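Local atomic coordinates of transcriptional regulator (Streptococcus pneumoniae, PDB entry 2GNP), a protein that is probably a transcriptional regulator whose Rossmann-like domain is predicted to bind a sugar, though its function has not been established. Residues Phe63-Asp74 against Lys99-Met109; Phe86-Ser94 against Cys117-Val125. One frame throughout, in Å; residues are numbered along the deposited sequence.

Contact 1: residues Phe63-Asp74 against Lys99-Met109; sequences FSWGKSLSNLVD and KYHVNTLIYEM
With CG anti to its own carbonyl carbon (chi1 -63°), Tyr-100 lays its ring against the start of helix 67-75, whose backbone puts Lys-67 CA over the face, 3.7 Å from the Tyr-100 centroid and 7° off its normal, a CH-pi contact. Lys-67, CG opposite the backbone N and extended as far as CE, runs on beside the ring, its CG 3.4 Å from Tyr-100 OH. Ser-70 CB reaches Tyr-100 CD1 obliquely at 3.3 Å. Gly-66 N, at the helix N-cap, donates to a lone pair of Tyr-100 O, 2.9 Å away and nearly straight (174° at hydrogen).

Leu-105 divides its methyls: CD1 meets Leu-69 CB, CD2 the Ser-70 backbone. Selenomethionine Met-109 bends at chi2 and chi3, so that CG (3.7 Å from Phe-63 CZ) and CE both meet the CZ end; its SE, 5.1 Å from the Phe-63 centroid, makes an oblique Met-aromatic contact. Val-73 CG2 packs on Met-109 SE and CG. Buried Ser-64 O, 3.4 Å from Val-102 CG2, has no hydrogen-bonding partner in the model. Lys-99 NZ salt-bridges Asp-74 OD1 on its syn side; their 2.5 Å separation is doubtfully short.

Apolar packing thus dominates, Leu-105, Met-109 and Val-73 between the helices, Phe-63 and Tyr-100 from the segments leading into them.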
loop_
_atom_site.group_PDB
_atom_site.type_symbol
_atom_site.label_atom_id
_atom_site.label_comp_id
_atom_site.label_asym_id
_atom_site.label_seq_id
_atom_site.Cartn_x
_atom_site.Cartn_y
_atom_site.Cartn_z
ATOM N N PHE A 63 7.922 -0.652 -3.382
ATOM C CA PHE A 63 7.125 -1.475 -2.449
ATOM C C PHE A 63 6.923 -0.689 -1.166
ATOM O O PHE A 63 7.848 0.048 -0.746
ATOM C CB PHE A 63 7.890 -2.740 -2.059
ATOM C CG PHE A 63 7.428 -3.952 -2.827
ATOM C CD1 PHE A 63 7.625 -3.998 -4.187
ATOM C CD2 PHE A 63 6.703 -4.975 -2.209
ATOM C CE1 PHE A 63 7.168 -5.093 -4.929
ATOM C CE2 PHE A 63 6.215 -6.088 -2.953
ATOM C CZ PHE A 63 6.469 -6.132 -4.304
ATOM N N SER A 64 5.766 -0.893 -0.522
ATOM C CA SER A 64 5.619 -0.509 0.897
ATOM C C SER A 64 5.890 -1.772 1.765
ATOM O O SER A 64 6.755 -2.621 1.463
ATOM C CB SER A 64 4.267 0.176 1.178
ATOM O OG SER A 64 4.262 0.810 2.422
ATOM N N TRP A 65 5.166 -1.874 2.879
ATOM C CA TRP A 65 5.549 -2.768 3.952
ATOM C C TRP A 65 4.303 -3.601 4.310
ATOM O O TRP A 65 3.193 -3.302 3.860
ATOM C CB TRP A 65 6.062 -1.926 5.173
ATOM C CG TRP A 65 4.980 -1.036 5.808
ATOM C CD1 TRP A 65 4.536 0.191 5.402
ATOM C CD2 TRP A 65 4.205 -1.383 6.948
ATOM N NE1 TRP A 65 3.512 0.628 6.227
ATOM C CE2 TRP A 65 3.303 -0.326 7.192
ATOM C CE3 TRP A 65 4.192 -2.485 7.793
ATOM C CZ2 TRP A 65 2.397 -0.350 8.256
ATOM C CZ3 TRP A 65 3.295 -2.519 8.854
ATOM C CH2 TRP A 65 2.420 -1.451 9.085
ATOM N N GLY A 66 4.495 -4.666 5.082
ATOM C CA GLY A 66 3.348 -5.389 5.629
ATOM C C GLY A 66 2.973 -6.782 5.226
ATOM O O GLY A 66 3.543 -7.388 4.291
ATOM N N LYS A 67 1.986 -7.319 5.972
ATOM C CA LYS A 67 1.567 -8.727 5.795
ATOM C C LYS A 67 1.022 -9.076 4.434
ATOM O O LYS A 67 1.413 -10.089 3.876
ATOM C CB LYS A 67 0.553 -9.184 6.874
ATOM C CG LYS A 67 0.087 -10.662 6.742
ATOM C CD LYS A 67 -1.021 -10.961 7.816
ATOM C CE LYS A 67 -1.505 -12.408 7.823
ATOM N NZ LYS A 67 -2.323 -12.790 6.636
ATOM N N SER A 68 0.083 -8.275 3.904
ATOM C CA SER A 68 -0.474 -8.548 2.578
ATOM C C SER A 68 0.631 -8.662 1.520
ATOM O O SER A 68 0.612 -9.560 0.674
ATOM C CB SER A 68 -1.455 -7.430 2.147
ATOM O OG SER A 68 -2.693 -7.525 2.871
ATOM N N LEU A 69 1.640 -7.806 1.649
ATOM C CA LEU A 69 2.695 -7.816 0.637
ATOM C C LEU A 69 3.578 -9.039 0.836
ATOM O O LEU A 69 3.964 -9.712 -0.137
ATOM C CB LEU A 69 3.498 -6.515 0.692
ATOM C CG LEU A 69 2.692 -5.302 0.258
ATOM C CD1 LEU A 69 3.639 -4.144 -0.069
ATOM C CD2 LEU A 69 1.625 -5.614 -0.791
ATOM N N SER A 70 3.918 -9.315 2.092
ATOM C CA SER A 70 4.767 -10.484 2.377
ATOM C C SER A 70 4.090 -11.745 1.843
ATOM O O SER A 70 4.709 -12.605 1.219
ATOM C CB SER A 70 5.054 -10.584 3.861
ATOM O OG SER A 70 5.829 -11.763 4.125
ATOM N N ASN A 71 2.786 -11.833 2.069
ATOM C CA ASN A 71 2.022 -13.015 1.627
ATOM C C ASN A 71 2.023 -13.178 0.102
ATOM O O ASN A 71 2.036 -14.285 -0.428
ATOM C CB ASN A 71 0.597 -12.938 2.192
ATOM C CG ASN A 71 0.526 -13.107 3.730
ATOM O OD1 ASN A 71 1.483 -13.576 4.416
ATOM N ND2 ASN A 71 -0.630 -12.764 4.275
ATOM N N LEU A 72 2.001 -12.061 -0.650
ATOM C CA LEU A 72 2.009 -12.224 -2.078
ATOM C C LEU A 72 3.416 -12.549 -2.542
ATOM O O LEU A 72 3.571 -13.394 -3.418
ATOM C CB LEU A 72 1.383 -11.006 -2.778
ATOM C CG LEU A 72 2.156 -9.858 -3.364
ATOM C CD1 LEU A 72 3.099 -10.272 -4.542
ATOM C CD2 LEU A 72 1.151 -8.714 -3.789
ATOM N N VAL A 73 4.418 -11.885 -1.950
ATOM C CA VAL A 73 5.810 -12.141 -2.318
ATOM C C VAL A 73 6.163 -13.637 -2.134
ATOM O O VAL A 73 6.837 -14.249 -2.962
ATOM C CB VAL A 73 6.804 -11.234 -1.555
ATOM C CG1 VAL A 73 8.234 -11.672 -1.911
ATOM C CG2 VAL A 73 6.607 -9.778 -2.043
ATOM N N ASP A 74 5.683 -14.219 -1.061
ATOM C CA ASP A 74 5.952 -15.665 -0.801
ATOM C C ASP A 74 5.480 -16.529 -1.992
ATOM O O ASP A 74 6.118 -17.557 -2.369
ATOM C CB ASP A 74 5.191 -16.115 0.434
ATOM C CG ASP A 74 5.841 -15.712 1.738
ATOM O OD1 ASP A 74 6.981 -15.222 1.761
ATOM O OD2 ASP A 74 5.182 -15.923 2.791
ATOM N N LYS A 99 9.854 -10.306 8.337
ATOM C CA LYS A 99 9.296 -10.815 7.067
ATOM C C LYS A 99 8.507 -9.761 6.284
ATOM O O LYS A 99 8.353 -9.856 5.035
ATOM C CB LYS A 99 8.360 -11.988 7.348
ATOM C CG LYS A 99 8.938 -13.357 7.083
ATOM C CD LYS A 99 9.237 -13.577 5.609
ATOM C CE LYS A 99 8.214 -14.519 4.921
ATOM N NZ LYS A 99 8.694 -14.804 3.540
ATOM N N TYR A 100 7.984 -8.799 7.034
ATOM C CA TYR A 100 7.065 -7.767 6.546
ATOM C C TYR A 100 7.773 -6.435 6.308
ATOM O O TYR A 100 7.146 -5.463 5.844
ATOM C CB TYR A 100 5.942 -7.560 7.573
ATOM C CG TYR A 100 5.048 -8.795 7.818
ATOM C CD1 TYR A 100 5.218 -9.988 7.104
ATOM C CD2 TYR A 100 4.025 -8.742 8.776
ATOM C CE1 TYR A 100 4.382 -11.117 7.333
ATOM C CE2 TYR A 100 3.194 -9.842 9.011
ATOM C CZ TYR A 100 3.363 -11.020 8.304
ATOM O OH TYR A 100 2.512 -12.093 8.576
ATOM N N HIS A 101 9.083 -6.369 6.629
ATOM C CA HIS A 101 9.823 -5.116 6.534
ATOM C C HIS A 101 10.038 -4.759 5.031
ATOM O O HIS A 101 10.341 -5.686 4.228
ATOM C CB HIS A 101 11.203 -5.289 7.167
ATOM C CG HIS A 101 12.006 -4.052 7.138
ATOM N ND1 HIS A 101 12.052 -3.163 8.198
ATOM C CD2 HIS A 101 12.731 -3.496 6.146
ATOM C CE1 HIS A 101 12.820 -2.140 7.866
ATOM N NE2 HIS A 101 13.223 -2.305 6.617
ATOM N N VAL A 102 9.947 -3.462 4.666
ATOM C CA VAL A 102 10.137 -3.099 3.192
ATOM C C VAL A 102 11.457 -3.665 2.635
ATOM O O VAL A 102 11.512 -4.125 1.482
ATOM C CB VAL A 102 10.016 -1.577 2.900
ATOM C CG1 VAL A 102 11.167 -0.775 3.565
ATOM C CG2 VAL A 102 9.861 -1.283 1.436
ATOM N N ASN A 103 12.548 -3.575 3.399
ATOM C CA ASN A 103 13.847 -4.013 2.845
ATOM C C ASN A 103 13.868 -5.527 2.646
ATOM O O ASN A 103 14.484 -6.014 1.687
ATOM C CB ASN A 103 14.986 -3.606 3.760
ATOM C CG ASN A 103 15.200 -2.106 3.762
ATOM O OD1 ASN A 103 14.782 -1.374 2.846
ATOM N ND2 ASN A 103 15.889 -1.633 4.810
ATOM N N THR A 104 13.222 -6.266 3.545
ATOM C CA THR A 104 13.022 -7.702 3.343
ATOM C C THR A 104 12.259 -8.029 2.051
ATOM O O THR A 104 12.632 -8.932 1.289
ATOM C CB THR A 104 12.348 -8.415 4.525
ATOM O OG1 THR A 104 13.155 -8.242 5.682
ATOM C CG2 THR A 104 12.222 -9.943 4.222
ATOM N N LEU A 105 11.164 -7.312 1.845
ATOM C CA LEU A 105 10.350 -7.551 0.653
ATOM C C LEU A 105 11.130 -7.216 -0.580
ATOM O O LEU A 105 11.065 -7.924 -1.566
ATOM C CB LEU A 105 9.067 -6.704 0.718
ATOM C CG LEU A 105 8.137 -7.015 1.892
ATOM C CD1 LEU A 105 6.968 -6.026 1.937
ATOM C CD2 LEU A 105 7.693 -8.507 1.869
ATOM N N ILE A 106 11.778 -6.044 -0.600
ATOM C CA ILE A 106 12.612 -5.727 -1.782
ATOM C C ILE A 106 13.672 -6.838 -2.054
ATOM O O ILE A 106 13.820 -7.295 -3.187
ATOM C CB ILE A 106 13.308 -4.391 -1.506
ATOM C CG1 ILE A 106 12.268 -3.262 -1.596
ATOM C CG2 ILE A 106 14.480 -4.116 -2.438
ATOM C CD1 ILE A 106 12.800 -1.910 -1.044
ATOM N N TYR A 107 14.382 -7.271 -1.025
ATOM C CA TYR A 107 15.359 -8.371 -1.210
ATOM C C TYR A 107 14.723 -9.638 -1.819
ATOM O O TYR A 107 15.255 -10.221 -2.822
ATOM C CB TYR A 107 16.044 -8.715 0.127
ATOM C CG TYR A 107 17.034 -9.834 -0.111
ATOM C CD1 TYR A 107 18.112 -9.643 -0.973
ATOM C CD2 TYR A 107 16.860 -11.086 0.484
ATOM C CE1 TYR A 107 19.032 -10.652 -1.216
ATOM C CE2 TYR A 107 17.777 -12.122 0.253
ATOM C CZ TYR A 107 18.842 -11.896 -0.612
ATOM O OH TYR A 107 19.755 -12.908 -0.873
ATOM N N GLU A 108 13.573 -10.027 -1.253
ATOM C CA GLU A 108 12.898 -11.259 -1.727
ATOM C C GLU A 108 12.481 -11.115 -3.188
ATOM O O GLU A 108 12.590 -12.075 -3.990
ATOM C CB GLU A 108 11.756 -11.679 -0.822
ATOM C CG GLU A 108 12.259 -12.067 0.570
ATOM C CD GLU A 108 13.175 -13.300 0.627
ATOM O OE1 GLU A 108 13.352 -14.057 -0.370
ATOM O OE2 GLU A 108 13.716 -13.541 1.728
HETATM N N MSE A 109 11.956 -9.946 -3.525
HETATM C CA MSE A 109 11.547 -9.698 -4.927
HETATM C C MSE A 109 12.788 -9.709 -5.836
HETATM O O MSE A 109 12.745 -10.219 -6.967
HETATM C CB MSE A 109 10.772 -8.375 -5.043
HETATM C CG MSE A 109 9.399 -8.427 -4.405
HETATM SE SE MSE A 109 8.199 -9.554 -5.572
HETATM C CE MSE A 109 8.126 -8.385 -7.175
#

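Contact 2: residues Phe86-Ser94 against Cys117-Val125; sequences FYPLAGGPS and CTFMNATIV
Phe-86 O receives two donors from the neighbouring segment: Thr-118 N at 3.0 Å, with 167° at hydrogen, and the weaker CA-H of Cys-117, whose CA lies 3.6 Å from that oxygen. The amide approaches almost in line with the carbonyl bond. This is the parallel bridge between strands 85-88 and 116-117, successive strands of a Rossmann-like sheet joined by a beta-alpha-beta crossover through helix 102-113; Phe-86 and Cys-117 face that helix, touching Met-109 and Ile-106 respectively.

Beyond the bridge, regular pairing gives way to side-chain packing. The Tyr-87 ring meets Thr-118 obliquely, with CE2 3.5 Å from OG1. Pro-88, which has no amide hydrogen, instead puts CD 3.1 Å from Thr-118 O, the carbonyl an N-H would have served, and its CB is 3.7 Å from Met-120 CB. Met-120, a selenomethionine, sets CG anti to the backbone N (chi1 174°) and then bends at the next two torsions; CG comes to the CA of Gly-91 while CE turns back to the Pro-88 ring. Leu-144 of helix 142-147 touches Pro-88, Thr-118 and Met-120.

Where the chains come close again, at Gly-91, Ile-124 packs on the facing loop: CD1 is 4.0 Å from Ala-90 CB, and CG1 and CG2 lie against the carbonyl oxygens of Gly-91 and Gly-92. Gly-91 O is buried here without a polar partner in the model. Water bridges these loops: one molecule accepts from Gly-91 N and gives a weak bond to Ala-122 O; a second donates to Gly-92 O at 2.7 Å and accepts from Ile-124 N at 3.1 Å.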
loop_
_atom_site.group_PDB
_atom_site.type_symbol
_atom_site.label_atom_id
_atom_site.label_comp_id
_atom_site.label_asym_id
_atom_site.label_seq_id
_atom_site.Cartn_x
_atom_site.Cartn_y
_atom_site.Cartn_z
ATOM N N PHE A 86 14.133 -2.251 -7.867
ATOM C CA PHE A 86 13.140 -2.199 -6.768
ATOM C C PHE A 86 13.575 -1.104 -5.788
ATOM O O PHE A 86 14.755 -1.010 -5.468
ATOM C CB PHE A 86 13.164 -3.563 -6.021
ATOM C CG PHE A 86 12.533 -4.677 -6.848
ATOM C CD1 PHE A 86 13.333 -5.633 -7.501
ATOM C CD2 PHE A 86 11.159 -4.685 -7.071
ATOM C CE1 PHE A 86 12.729 -6.562 -8.343
ATOM C CE2 PHE A 86 10.531 -5.680 -7.824
ATOM C CZ PHE A 86 11.325 -6.618 -8.466
ATOM N N TYR A 87 12.588 -0.357 -5.285
ATOM C CA TYR A 87 12.801 0.829 -4.412
ATOM C C TYR A 87 11.800 0.708 -3.253
ATOM O O TYR A 87 10.749 0.080 -3.390
ATOM C CB TYR A 87 12.497 2.132 -5.156
ATOM C CG TYR A 87 13.354 2.309 -6.379
ATOM C CD1 TYR A 87 12.896 1.818 -7.591
ATOM C CD2 TYR A 87 14.600 2.944 -6.312
ATOM C CE1 TYR A 87 13.686 1.940 -8.770
ATOM C CE2 TYR A 87 15.390 3.088 -7.476
ATOM C CZ TYR A 87 14.898 2.552 -8.682
ATOM O OH TYR A 87 15.677 2.670 -9.824
ATOM N N PRO A 88 12.138 1.322 -2.092
ATOM C CA PRO A 88 11.179 1.456 -0.985
ATOM C C PRO A 88 10.340 2.698 -1.203
ATOM O O PRO A 88 10.881 3.759 -1.594
ATOM C CB PRO A 88 12.098 1.644 0.262
ATOM C CG PRO A 88 13.381 2.396 -0.297
ATOM C CD PRO A 88 13.481 1.815 -1.796
ATOM N N LEU A 89 9.039 2.573 -0.958
ATOM C CA LEU A 89 8.121 3.722 -0.983
ATOM C C LEU A 89 8.105 4.411 0.402
ATOM O O LEU A 89 7.783 5.615 0.512
ATOM C CB LEU A 89 6.712 3.316 -1.337
ATOM C CG LEU A 89 6.596 2.759 -2.785
ATOM C CD1 LEU A 89 5.209 2.112 -2.834
ATOM C CD2 LEU A 89 6.783 3.900 -3.827
ATOM N N ALA A 90 8.397 3.647 1.422
ATOM C CA ALA A 90 8.292 4.079 2.801
ATOM C C ALA A 90 8.838 2.935 3.662
ATOM O O ALA A 90 8.652 1.746 3.317
ATOM C CB ALA A 90 6.815 4.357 3.148
ATOM N N GLY A 91 9.463 3.309 4.770
ATOM C CA GLY A 91 9.902 2.323 5.757
ATOM C C GLY A 91 8.646 2.025 6.569
ATOM O O GLY A 91 7.694 2.819 6.614
ATOM N N GLY A 92 8.584 0.881 7.197
ATOM C CA GLY A 92 7.395 0.688 8.003
ATOM C C GLY A 92 7.688 1.205 9.383
ATOM O O GLY A 92 8.720 1.827 9.614
ATOM N N PRO A 93 6.794 0.925 10.331
ATOM C CA PRO A 93 7.151 1.219 11.714
ATOM C C PRO A 93 8.116 0.170 12.302
ATOM O O PRO A 93 8.498 -0.779 11.630
ATOM C CB PRO A 93 5.795 1.205 12.437
ATOM C CG PRO A 93 4.987 0.292 11.669
ATOM C CD PRO A 93 5.459 0.320 10.219
ATOM N N SER A 94 8.475 0.365 13.564
ATOM C CA SER A 94 9.642 -0.260 14.196
ATOM C C SER A 94 9.567 -1.754 14.587
ATOM O O SER A 94 10.583 -2.456 14.506
ATOM C CB SER A 94 10.020 0.560 15.428
ATOM O OG SER A 94 8.920 1.375 15.855
ATOM N N CYS A 117 18.537 -3.305 -6.239
ATOM C CA CYS A 117 17.753 -2.911 -5.029
ATOM C C CYS A 117 18.314 -1.625 -4.461
ATOM O O CYS A 117 19.563 -1.516 -4.299
ATOM C CB CYS A 117 17.928 -3.925 -3.891
ATOM S SG CYS A 117 17.283 -5.557 -4.330
ATOM N N THR A 118 17.395 -0.722 -4.087
ATOM C CA THR A 118 17.685 0.423 -3.239
ATOM C C THR A 118 16.903 0.152 -1.947
ATOM O O THR A 118 15.753 -0.328 -2.013
ATOM C CB THR A 118 17.127 1.698 -3.936
ATOM O OG1 THR A 118 17.840 2.008 -5.150
ATOM C CG2 THR A 118 17.217 2.893 -3.023
ATOM N N PHE A 119 17.538 0.406 -0.788
ATOM C CA PHE A 119 16.954 0.091 0.511
ATOM C C PHE A 119 16.640 1.375 1.254
ATOM O O PHE A 119 17.192 2.406 0.912
ATOM C CB PHE A 119 17.905 -0.780 1.319
ATOM C CG PHE A 119 18.063 -2.147 0.722
ATOM C CD1 PHE A 119 19.245 -2.478 0.040
ATOM C CD2 PHE A 119 17.023 -3.089 0.801
ATOM C CE1 PHE A 119 19.381 -3.770 -0.531
ATOM C CE2 PHE A 119 17.167 -4.388 0.224
ATOM C CZ PHE A 119 18.353 -4.685 -0.445
HETATM N N MSE A 120 15.713 1.281 2.212
HETATM C CA MSE A 120 15.365 2.415 3.068
HETATM C C MSE A 120 16.261 2.354 4.323
HETATM O O MSE A 120 16.230 1.402 5.075
HETATM C CB MSE A 120 13.870 2.416 3.428
HETATM C CG MSE A 120 13.462 3.493 4.447
HETATM SE SE MSE A 120 13.840 5.272 3.698
HETATM C CE MSE A 120 12.540 5.275 2.282
ATOM N N ASN A 121 17.071 3.397 4.496
ATOM C CA ASN A 121 17.998 3.524 5.610
ATOM C C ASN A 121 17.398 4.411 6.761
ATOM O O ASN A 121 17.596 4.144 7.972
ATOM C CB ASN A 121 19.322 4.111 5.048
ATOM C CG ASN A 121 20.595 3.548 5.725
ATOM O OD1 ASN A 121 20.569 2.483 6.360
ATOM N ND2 ASN A 121 21.745 4.266 5.548
ATOM N N ALA A 122 16.613 5.420 6.382
ATOM C CA ALA A 122 16.074 6.423 7.345
ATOM C C ALA A 122 14.817 5.920 8.001
ATOM O O ALA A 122 14.024 5.206 7.364
ATOM C CB ALA A 122 15.781 7.738 6.639
ATOM N N THR A 123 14.641 6.323 9.270
ATOM C CA THR A 123 13.426 6.083 10.051
ATOM C C THR A 123 12.240 6.829 9.436
ATOM O O THR A 123 12.382 7.981 8.983
ATOM C CB THR A 123 13.659 6.632 11.496
ATOM O OG1 THR A 123 14.772 5.928 12.083
ATOM C CG2 THR A 123 12.475 6.412 12.341
ATOM N N ILE A 124 11.088 6.171 9.421
ATOM C CA ILE A 124 9.940 6.694 8.673
ATOM C C ILE A 124 9.461 8.078 9.185
ATOM O O ILE A 124 9.139 8.933 8.385
ATOM C CB ILE A 124 8.781 5.638 8.643
ATOM C CG1 ILE A 124 7.533 6.157 7.904
ATOM C CG2 ILE A 124 8.432 5.182 10.035
ATOM C CD1 ILE A 124 7.771 6.497 6.437
ATOM N N VAL A 125 9.438 8.292 10.503
ATOM C CA VAL A 125 8.995 9.610 11.050
ATOM C C VAL A 125 10.166 10.256 11.826
ATOM O O VAL A 125 10.699 9.653 12.781
ATOM C CB VAL A 125 7.780 9.458 12.039
ATOM C CG1 VAL A 125 7.450 10.825 12.699
ATOM C CG2 VAL A 125 6.539 8.864 11.321
HETATM O O HOH W 1 11.030 5.605 5.715
HETATM O O HOH W 2 11.059 3.151 10.058
#

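Contacts 1 and 2 have centres about 12 Å apart and alternate along the chain: strand 85-88 of contact 2 follows helix 67-75 of contact 1 and leads into helix 102-113. Two probable hydrogen bonds join them directly, Phe-63 O to Leu-89 N at 2.8 Å and Asn-103 OD1 to Met-120 N at 2.9 Å. Packing adds Ile-106 CD1 at 3.5 Å from Pro-88 N. Asn-103 and Ile-106 both lie on helix 102-113, which thus takes part in contact 1 and touches contact 2. The turn at Gly-66 and the loop at Gly-91 and Gly-92 each follow the C-terminal end of a parallel strand, where Rossmann-like folds commonly bind ligands; a nearby sugar site remains inference.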